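Local coordinates for light Chain (Clostridium botulinum, PDB 6BVD), which is the zinc protease of a mosaic botulinum neurotoxin, a metalloendopeptidase that probably cleaves a SNARE protein of nerve terminals, as its family relatives do, at residues S216-D221 against K361-L366; D72-P77 against P199-A204; K323-K328 against L338-Q343. All coordinates share one frame; numbering follows the deposited sequence.

Interaction 1. Residues S216-D221 against K361-L366; sequences SLFIKD and KIKTRL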
# COMPACT_ATOMS: atom_id res chain seq x y z
N SER A 216 4.09 -26.01 -15.69
CA SER A 216 4.71 -24.71 -15.57
C SER A 216 5.15 -24.55 -14.12
O SER A 216 4.53 -25.12 -13.23
CB SER A 216 3.71 -23.62 -15.96
OG SER A 216 3.38 -23.72 -17.33
N LEU A 217 6.19 -23.76 -13.89
CA LEU A 217 6.66 -23.44 -12.54
C LEU A 217 6.06 -22.10 -12.07
O LEU A 217 5.91 -21.17 -12.87
CB LEU A 217 8.18 -23.37 -12.50
CG LEU A 217 8.92 -24.71 -12.58
CD1 LEU A 217 10.44 -24.50 -12.50
CD2 LEU A 217 8.44 -25.66 -11.49
N PHE A 218 5.72 -22.02 -10.79
CA PHE A 218 5.17 -20.81 -10.19
C PHE A 218 5.99 -20.40 -8.97
O PHE A 218 6.26 -21.22 -8.11
CB PHE A 218 3.70 -21.04 -9.81
CG PHE A 218 2.78 -21.21 -11.00
CD1 PHE A 218 2.65 -22.45 -11.61
CD2 PHE A 218 2.04 -20.14 -11.50
CE1 PHE A 218 1.80 -22.64 -12.72
CE2 PHE A 218 1.17 -20.31 -12.59
CZ PHE A 218 1.06 -21.57 -13.21
N ILE A 219 6.41 -19.14 -8.91
CA ILE A 219 7.19 -18.69 -7.76
C ILE A 219 6.22 -18.43 -6.58
O ILE A 219 5.05 -18.04 -6.77
CB ILE A 219 8.04 -17.43 -8.10
CG1 ILE A 219 9.11 -17.16 -7.02
CG2 ILE A 219 7.16 -16.22 -8.33
CD1 ILE A 219 10.24 -18.19 -7.01
N LYS A 220 6.69 -18.69 -5.37
CA LYS A 220 5.87 -18.53 -4.19
C LYS A 220 5.85 -17.06 -3.77
O LYS A 220 6.86 -16.37 -3.89
CB LYS A 220 6.42 -19.44 -3.05
CG LYS A 220 6.25 -20.95 -3.40
CD LYS A 220 7.13 -21.83 -2.52
CE LYS A 220 6.95 -23.28 -3.01
NZ LYS A 220 7.96 -24.19 -2.44
N ASP A 221 4.69 -16.60 -3.30
CA ASP A 221 4.52 -15.23 -2.78
C ASP A 221 5.12 -15.16 -1.36
O ASP A 221 4.66 -15.86 -0.50
CB ASP A 221 3.03 -14.86 -2.77
CG ASP A 221 2.77 -13.40 -2.38
OD1 ASP A 221 3.44 -12.93 -1.42
OD2 ASP A 221 1.92 -12.74 -3.02
N LYS A 361 -5.98 -15.01 -3.09
CA LYS A 361 -5.78 -15.26 -4.51
C LYS A 361 -4.32 -15.34 -4.87
O LYS A 361 -3.85 -14.74 -5.86
CB LYS A 361 -6.50 -14.18 -5.35
CG LYS A 361 -7.98 -14.17 -5.10
CD LYS A 361 -8.66 -13.09 -5.95
CE LYS A 361 -10.15 -13.32 -6.05
NZ LYS A 361 -10.82 -12.98 -4.76
N ILE A 362 -3.59 -16.10 -4.03
CA ILE A 362 -2.24 -16.50 -4.26
C ILE A 362 -2.23 -18.00 -4.66
O ILE A 362 -2.94 -18.80 -4.07
CB ILE A 362 -1.37 -16.29 -2.98
CG1 ILE A 362 -1.18 -14.78 -2.70
CG2 ILE A 362 -0.03 -16.97 -3.15
CD1 ILE A 362 -0.44 -14.51 -1.29
N LYS A 363 -1.50 -18.35 -5.69
CA LYS A 363 -1.37 -19.77 -6.05
C LYS A 363 -0.35 -20.41 -5.14
O LYS A 363 0.69 -19.81 -4.87
CB LYS A 363 -0.94 -19.95 -7.52
CG LYS A 363 -1.15 -21.41 -8.02
CD LYS A 363 -0.64 -21.60 -9.46
CE LYS A 363 -1.03 -22.96 -10.07
NZ LYS A 363 -2.53 -23.21 -10.14
N THR A 364 -0.63 -21.62 -4.67
CA THR A 364 0.33 -22.35 -3.88
C THR A 364 0.43 -23.79 -4.33
O THR A 364 -0.35 -24.28 -5.21
CB THR A 364 -0.00 -22.24 -2.37
OG1 THR A 364 1.16 -22.51 -1.59
CG2 THR A 364 -1.12 -23.15 -1.97
N ARG A 365 1.42 -24.45 -3.76
CA ARG A 365 1.76 -25.83 -4.04
C ARG A 365 0.61 -26.78 -3.73
O ARG A 365 -0.26 -26.50 -2.92
CB ARG A 365 3.01 -26.22 -3.22
CG ARG A 365 2.76 -26.01 -1.76
CD ARG A 365 4.00 -26.30 -0.86
NE ARG A 365 3.82 -25.75 0.48
CZ ARG A 365 4.66 -25.96 1.50
NH1 ARG A 365 5.74 -26.72 1.34
NH2 ARG A 365 4.43 -25.40 2.70
N LEU A 366 0.66 -27.96 -4.33
CA LEU A 366 -0.40 -28.94 -4.18
C LEU A 366 -0.55 -29.51 -2.78
O LEU A 366 -1.62 -29.99 -2.42
CB LEU A 366 -0.18 -30.09 -5.18
CG LEU A 366 -0.65 -29.72 -6.59
CD1 LEU A 366 -0.34 -30.82 -7.60
CD2 LEU A 366 -2.14 -29.43 -6.58
O HOH W 1 2.74 -18.98 -3.07
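Lys363 lays its methylenes over one face of the Phe218 ring, joining the loop after helix 353-360 to strand 215-219. Lys363 CD stands 3.7 Å from the centroid of the Phe218 ring, 12° off the normal, a CH-pi contact. The lysine chain leaves the backbone with CG anti to the backbone N (chi1 -165°) and stays extended until a bend at chi4 (60°). The ammonium group is too distant for more than a weak cation-pi attraction; its stronger partner is Asp207, with which NZ forms a salt bridge. A lysine suits the place because its greasy shaft covers an aromatic face while its charge reaches a carboxylate.

A methyl packs on a carboxylate where Ile362 crosses Asp221 at about a right angle: Ile362 CD1 lies 3.4 Å from Asp221 OD2, and carbon meets carbon at Ile362 CG2 and Asp221 CB, 3.7 Å apart. Branched Ile362 also touches Leu224. Asp221 OD2 pairs with Arg99, and OD1 accepts from Tyr387.

Between the backbones, a water accepts from Asp221 N at 3.1 Å and donates to Lys363 O at 2.9 Å. Asp221 is the N-cap of helix 222-237, its short carboxylate reaching back to the Ala223 N-H, which lacks an intrahelical acceptor; this helix carries the HExxH zinc motif of the protease family, with zinc ligands His228 and His232.

Interaction 2. Residues D72-P77 against P199-A204; sequences DGYFDP and PEYATA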
# COMPACT_ATOMS: atom_id res chain seq x y z
N ASP A 72 20.00 -28.58 -1.83
CA ASP A 72 18.94 -27.79 -2.46
C ASP A 72 18.94 -26.31 -2.04
O ASP A 72 18.16 -25.52 -2.59
CB ASP A 72 17.58 -28.41 -2.19
CG ASP A 72 17.28 -29.57 -3.13
OD1 ASP A 72 17.85 -29.60 -4.25
OD2 ASP A 72 16.49 -30.46 -2.75
N GLY A 73 19.80 -25.93 -1.09
CA GLY A 73 19.80 -24.57 -0.58
C GLY A 73 20.73 -23.57 -1.26
O GLY A 73 21.27 -23.83 -2.33
N TYR A 74 20.91 -22.41 -0.64
CA TYR A 74 21.80 -21.39 -1.17
C TYR A 74 22.52 -20.68 -0.01
O TYR A 74 21.91 -20.34 1.00
CB TYR A 74 21.02 -20.38 -2.03
CG TYR A 74 21.91 -19.34 -2.65
CD1 TYR A 74 22.76 -19.67 -3.70
CD2 TYR A 74 21.95 -18.04 -2.16
CE1 TYR A 74 23.61 -18.73 -4.26
CE2 TYR A 74 22.80 -17.09 -2.71
CZ TYR A 74 23.62 -17.44 -3.77
OH TYR A 74 24.48 -16.53 -4.33
N PHE A 75 23.81 -20.41 -0.20
CA PHE A 75 24.65 -19.91 0.87
C PHE A 75 25.39 -18.66 0.45
O PHE A 75 25.89 -18.59 -0.67
CB PHE A 75 25.64 -20.99 1.31
CG PHE A 75 24.98 -22.21 1.88
CD1 PHE A 75 24.80 -22.32 3.25
CD2 PHE A 75 24.49 -23.20 1.05
CE1 PHE A 75 24.17 -23.42 3.79
CE2 PHE A 75 23.85 -24.31 1.58
CZ PHE A 75 23.68 -24.42 2.95
N ASP A 76 25.46 -17.68 1.34
CA ASP A 76 26.23 -16.46 1.13
C ASP A 76 26.48 -15.78 2.48
O ASP A 76 25.56 -15.20 3.07
CB ASP A 76 25.52 -15.52 0.16
CG ASP A 76 26.34 -14.30 -0.19
OD1 ASP A 76 27.33 -13.99 0.53
OD2 ASP A 76 25.99 -13.64 -1.20
N PRO A 77 27.72 -15.83 2.97
CA PRO A 77 28.05 -15.33 4.30
C PRO A 77 27.89 -13.82 4.39
O PRO A 77 27.85 -13.30 5.49
CB PRO A 77 29.53 -15.72 4.48
CG PRO A 77 29.83 -16.67 3.38
CD PRO A 77 28.91 -16.34 2.27
N PRO A 199 12.91 -13.27 3.18
CA PRO A 199 11.90 -12.97 2.14
C PRO A 199 12.41 -12.92 0.70
O PRO A 199 11.60 -13.08 -0.24
CB PRO A 199 11.38 -11.58 2.55
CG PRO A 199 12.54 -10.96 3.26
CD PRO A 199 13.20 -12.10 4.03
N GLU A 200 13.69 -12.67 0.50
CA GLU A 200 14.25 -12.52 -0.84
C GLU A 200 14.70 -13.81 -1.53
O GLU A 200 15.11 -13.75 -2.68
CB GLU A 200 15.44 -11.57 -0.79
CG GLU A 200 15.06 -10.14 -0.36
CD GLU A 200 16.21 -9.18 -0.52
OE1 GLU A 200 17.16 -9.23 0.29
OE2 GLU A 200 16.17 -8.38 -1.46
N TYR A 201 14.66 -14.94 -0.84
CA TYR A 201 15.08 -16.23 -1.44
C TYR A 201 13.91 -17.20 -1.34
O TYR A 201 13.36 -17.42 -0.27
CB TYR A 201 16.35 -16.77 -0.76
CG TYR A 201 17.57 -15.89 -1.04
CD1 TYR A 201 18.39 -16.14 -2.14
CD2 TYR A 201 17.84 -14.78 -0.26
CE1 TYR A 201 19.48 -15.33 -2.43
CE2 TYR A 201 18.92 -13.96 -0.54
CZ TYR A 201 19.74 -14.24 -1.61
OH TYR A 201 20.81 -13.41 -1.87
N ALA A 202 13.52 -17.77 -2.48
CA ALA A 202 12.26 -18.48 -2.57
C ALA A 202 12.41 -19.70 -3.46
O ALA A 202 13.35 -19.80 -4.23
CB ALA A 202 11.19 -17.58 -3.12
N THR A 203 11.46 -20.63 -3.33
CA THR A 203 11.42 -21.75 -4.25
C THR A 203 10.13 -21.62 -5.07
O THR A 203 9.26 -20.83 -4.74
CB THR A 203 11.46 -23.11 -3.52
OG1 THR A 203 10.41 -23.18 -2.54
CG2 THR A 203 12.81 -23.29 -2.81
N ALA A 204 10.06 -22.40 -6.14
CA ALA A 204 8.88 -22.49 -7.00
C ALA A 204 8.26 -23.88 -6.89
O ALA A 204 8.91 -24.82 -6.39
CB ALA A 204 9.26 -22.21 -8.45
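Different first torsions let Tyr74 and Tyr201 converge. On Tyr74, CG lies opposite the backbone N (chi1 -178°), while on Tyr201 it lies opposite the carbonyl carbon (chi1 -67°), and from each backbone the CB points toward the other segment. Tyr74 CA and Tyr201 CA lie 8.5 Å apart, yet the rings meet.

The approach is oblique, with CD2 and CE2 of Tyr74 set against CE1 and CD1 of Tyr201. Tyr74 CD2 comes within 3.7 Å of Tyr201 CE1, and Tyr74 CE2 within 3.8 Å of that same carbon; Tyr201 CD1 follows at 4.0 Å from Tyr74 CD2. The planes are nearly parallel, 20° apart, but a large lateral offset leaves little of one ring over the other, their centroids 5.6 Å apart.

Tyr201 begins strand 201-208, and its ring also meets Tyr79 edge-to-face and the ring of Tyr377, so Tyr74 adds one more member to an aromatic cluster. The loop bearing Tyr74, between helices 65-70 and 83-100, is tied down separately: the backbone N of Tyr74 bonds to Asp163, and its side chain touches Pro375 of strand 373-377. Tyrosine suits such a partly exposed place, since its ring can pack while its hydroxyl tolerates water.

No hydrogen bond or charge links the two segments, so their mutual attraction should be chiefly dispersion and the hydrophobic effect, with little stacking energy from such offset rings.

Interaction 3. Residues K323-K328 against L338-Q343; sequences KYQFAK and LNKFEQ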
# COMPACT_ATOMS: atom_id res chain seq x y z
N LYS A 323 -8.33 -15.85 26.51
CA LYS A 323 -7.39 -16.58 25.65
C LYS A 323 -7.73 -18.07 25.58
O LYS A 323 -7.76 -18.65 24.50
CB LYS A 323 -5.95 -16.43 26.15
CG LYS A 323 -4.94 -17.23 25.32
CD LYS A 323 -3.52 -17.17 25.90
CE LYS A 323 -2.53 -17.85 24.96
NZ LYS A 323 -1.20 -18.22 25.51
N TYR A 324 -7.95 -18.68 26.75
CA TYR A 324 -8.19 -20.12 26.79
C TYR A 324 -9.66 -20.45 26.77
O TYR A 324 -10.02 -21.61 26.86
CB TYR A 324 -7.53 -20.74 28.02
CG TYR A 324 -6.04 -20.63 27.97
CD1 TYR A 324 -5.31 -21.45 27.10
CD2 TYR A 324 -5.35 -19.76 28.82
CE1 TYR A 324 -3.95 -21.37 27.04
CE2 TYR A 324 -3.96 -19.68 28.77
CZ TYR A 324 -3.28 -20.49 27.87
OH TYR A 324 -1.92 -20.45 27.77
N GLN A 325 -10.51 -19.43 26.65
CA GLN A 325 -11.96 -19.58 26.58
C GLN A 325 -12.52 -20.38 27.73
O GLN A 325 -13.39 -21.25 27.56
CB GLN A 325 -12.35 -20.23 25.27
CG GLN A 325 -12.09 -19.33 24.09
CD GLN A 325 -13.12 -18.21 23.99
OE1 GLN A 325 -14.27 -18.47 23.61
NE2 GLN A 325 -12.71 -16.97 24.29
N PHE A 326 -11.99 -20.09 28.91
CA PHE A 326 -12.45 -20.73 30.11
C PHE A 326 -13.84 -20.27 30.51
O PHE A 326 -14.20 -19.10 30.31
CB PHE A 326 -11.48 -20.41 31.28
CG PHE A 326 -10.14 -21.08 31.19
CD1 PHE A 326 -9.98 -22.32 30.56
CD2 PHE A 326 -9.01 -20.46 31.76
CE1 PHE A 326 -8.72 -22.93 30.51
CE2 PHE A 326 -7.75 -21.07 31.73
CZ PHE A 326 -7.58 -22.30 31.10
N ALA A 327 -14.59 -21.17 31.15
CA ALA A 327 -15.78 -20.82 31.91
C ALA A 327 -15.40 -20.22 33.27
O ALA A 327 -14.39 -20.60 33.84
CB ALA A 327 -16.64 -22.03 32.12
N LYS A 328 -16.20 -19.27 33.78
CA LYS A 328 -16.01 -18.69 35.11
C LYS A 328 -17.32 -18.72 35.88
O LYS A 328 -18.29 -18.11 35.44
CB LYS A 328 -15.50 -17.26 35.00
CG LYS A 328 -15.07 -16.63 36.32
CD LYS A 328 -14.70 -15.17 36.10
CE LYS A 328 -14.04 -14.53 37.33
NZ LYS A 328 -13.73 -13.09 37.07
N LEU A 338 -16.40 -27.69 27.58
CA LEU A 338 -16.02 -28.54 26.44
C LEU A 338 -16.43 -27.96 25.09
O LEU A 338 -15.72 -28.11 24.10
CB LEU A 338 -16.60 -29.94 26.60
CG LEU A 338 -15.95 -30.80 27.68
CD1 LEU A 338 -16.47 -32.24 27.64
CD2 LEU A 338 -14.43 -30.79 27.57
N ASN A 339 -17.55 -27.25 25.05
CA ASN A 339 -18.04 -26.67 23.81
C ASN A 339 -17.19 -25.46 23.40
O ASN A 339 -16.86 -25.29 22.21
CB ASN A 339 -19.50 -26.26 23.95
CG ASN A 339 -20.43 -27.45 23.99
OD1 ASN A 339 -20.19 -28.46 23.32
ND2 ASN A 339 -21.48 -27.35 24.79
N LYS A 340 -16.82 -24.62 24.36
CA LYS A 340 -15.94 -23.51 24.05
C LYS A 340 -14.54 -24.02 23.67
O LYS A 340 -13.85 -23.41 22.85
CB LYS A 340 -15.88 -22.52 25.23
CG LYS A 340 -17.11 -21.66 25.37
CD LYS A 340 -16.95 -20.71 26.57
CE LYS A 340 -17.69 -19.40 26.37
NZ LYS A 340 -17.49 -18.50 27.56
N PHE A 341 -14.10 -25.14 24.26
CA PHE A 341 -12.80 -25.70 23.89
C PHE A 341 -12.79 -26.20 22.45
O PHE A 341 -11.83 -26.00 21.70
CB PHE A 341 -12.39 -26.85 24.80
CG PHE A 341 -11.10 -27.46 24.40
CD1 PHE A 341 -9.91 -26.87 24.76
CD2 PHE A 341 -11.07 -28.59 23.59
CE1 PHE A 341 -8.70 -27.40 24.36
CE2 PHE A 341 -9.88 -29.12 23.16
CZ PHE A 341 -8.69 -28.52 23.55
N GLU A 342 -13.85 -26.88 22.06
CA GLU A 342 -13.91 -27.39 20.69
C GLU A 342 -13.84 -26.23 19.69
O GLU A 342 -13.10 -26.30 18.70
CB GLU A 342 -15.18 -28.20 20.49
CG GLU A 342 -15.19 -28.93 19.16
CD GLU A 342 -16.45 -29.74 18.94
OE1 GLU A 342 -17.31 -29.75 19.86
OE2 GLU A 342 -16.58 -30.34 17.85
N GLN A 343 -14.54 -25.13 19.98
CA GLN A 343 -14.50 -23.98 19.09
C GLN A 343 -13.13 -23.30 19.08
O GLN A 343 -12.66 -22.86 18.03
CB GLN A 343 -15.60 -22.98 19.46
CG GLN A 343 -16.99 -23.49 19.09
CD GLN A 343 -17.12 -23.92 17.61
OE1 GLN A 343 -17.09 -23.09 16.71
NE2 GLN A 343 -17.27 -25.23 17.38
O HOH W 2 -14.54 -20.73 22.07
O HOH W 3 -14.37 -17.68 28.09
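Gln325 packs against Lys340 where a Schellman motif ends helix 313-323 and the chain turns into the short hairpin of strands 327-328 and 334-335, beyond which helix 338-348 begins. The close part lies at the turn itself. Gln325 O rests 3.6 Å from Lys340 CB and 3.7 Å from Lys340 CD, and the CB atoms of Gln325 and Lys340 approach to 4.2 Å. Lys340 lays its aliphatic shaft along this carbonyl because CG stands anti to the carbonyl carbon (chi1 -75°) and the chain runs extended from there, a shape that a long, flexible lysine adopts readily. Phe326 and Phe341 turn away from this contact to pack on Ala298 and Leu291 of helix 280-301, partners that suit bulky apolar rings.

The polar side is looser, for no direct hydrogen bond crosses it and two waters bridge the segments. One donates to both Gln325 OE1 and Lys340 O, a bridge suited to an amide that can accept with its oxygen while NE2 bonds back to Trp322 O. At the far end of the exposed Lys340, NZ remains 4.3 Å from Phe326 O; the second water accepts from Lys340 NZ at 3.3 Å and lies 2.6 Å from Phe326 O, to which it probably donates.

From the N terminus, interaction 2 closes first, bringing the loop at 72-77 to the start of strand 201-208. The next strand, 215-219, opens interaction 1, which closes about 140 residues later at 361-366, so these two loops follow in series. They also touch: the strands are neighbours in one antiparallel sheet, and Lys220 NZ probably hydrogen-bonds Thr203 OG1 at 2.7 Å. Interaction 3 is a short closure lying wholly within the long span of interaction 1. Its centre is about 36 Å from that of interaction 1 and about 42 Å from that of interaction 2. Thus interactions 1 and 2 attach loops to the same sheet, while remote interaction 3 sets the turn after helix 313-323 against the start of helix 338-348.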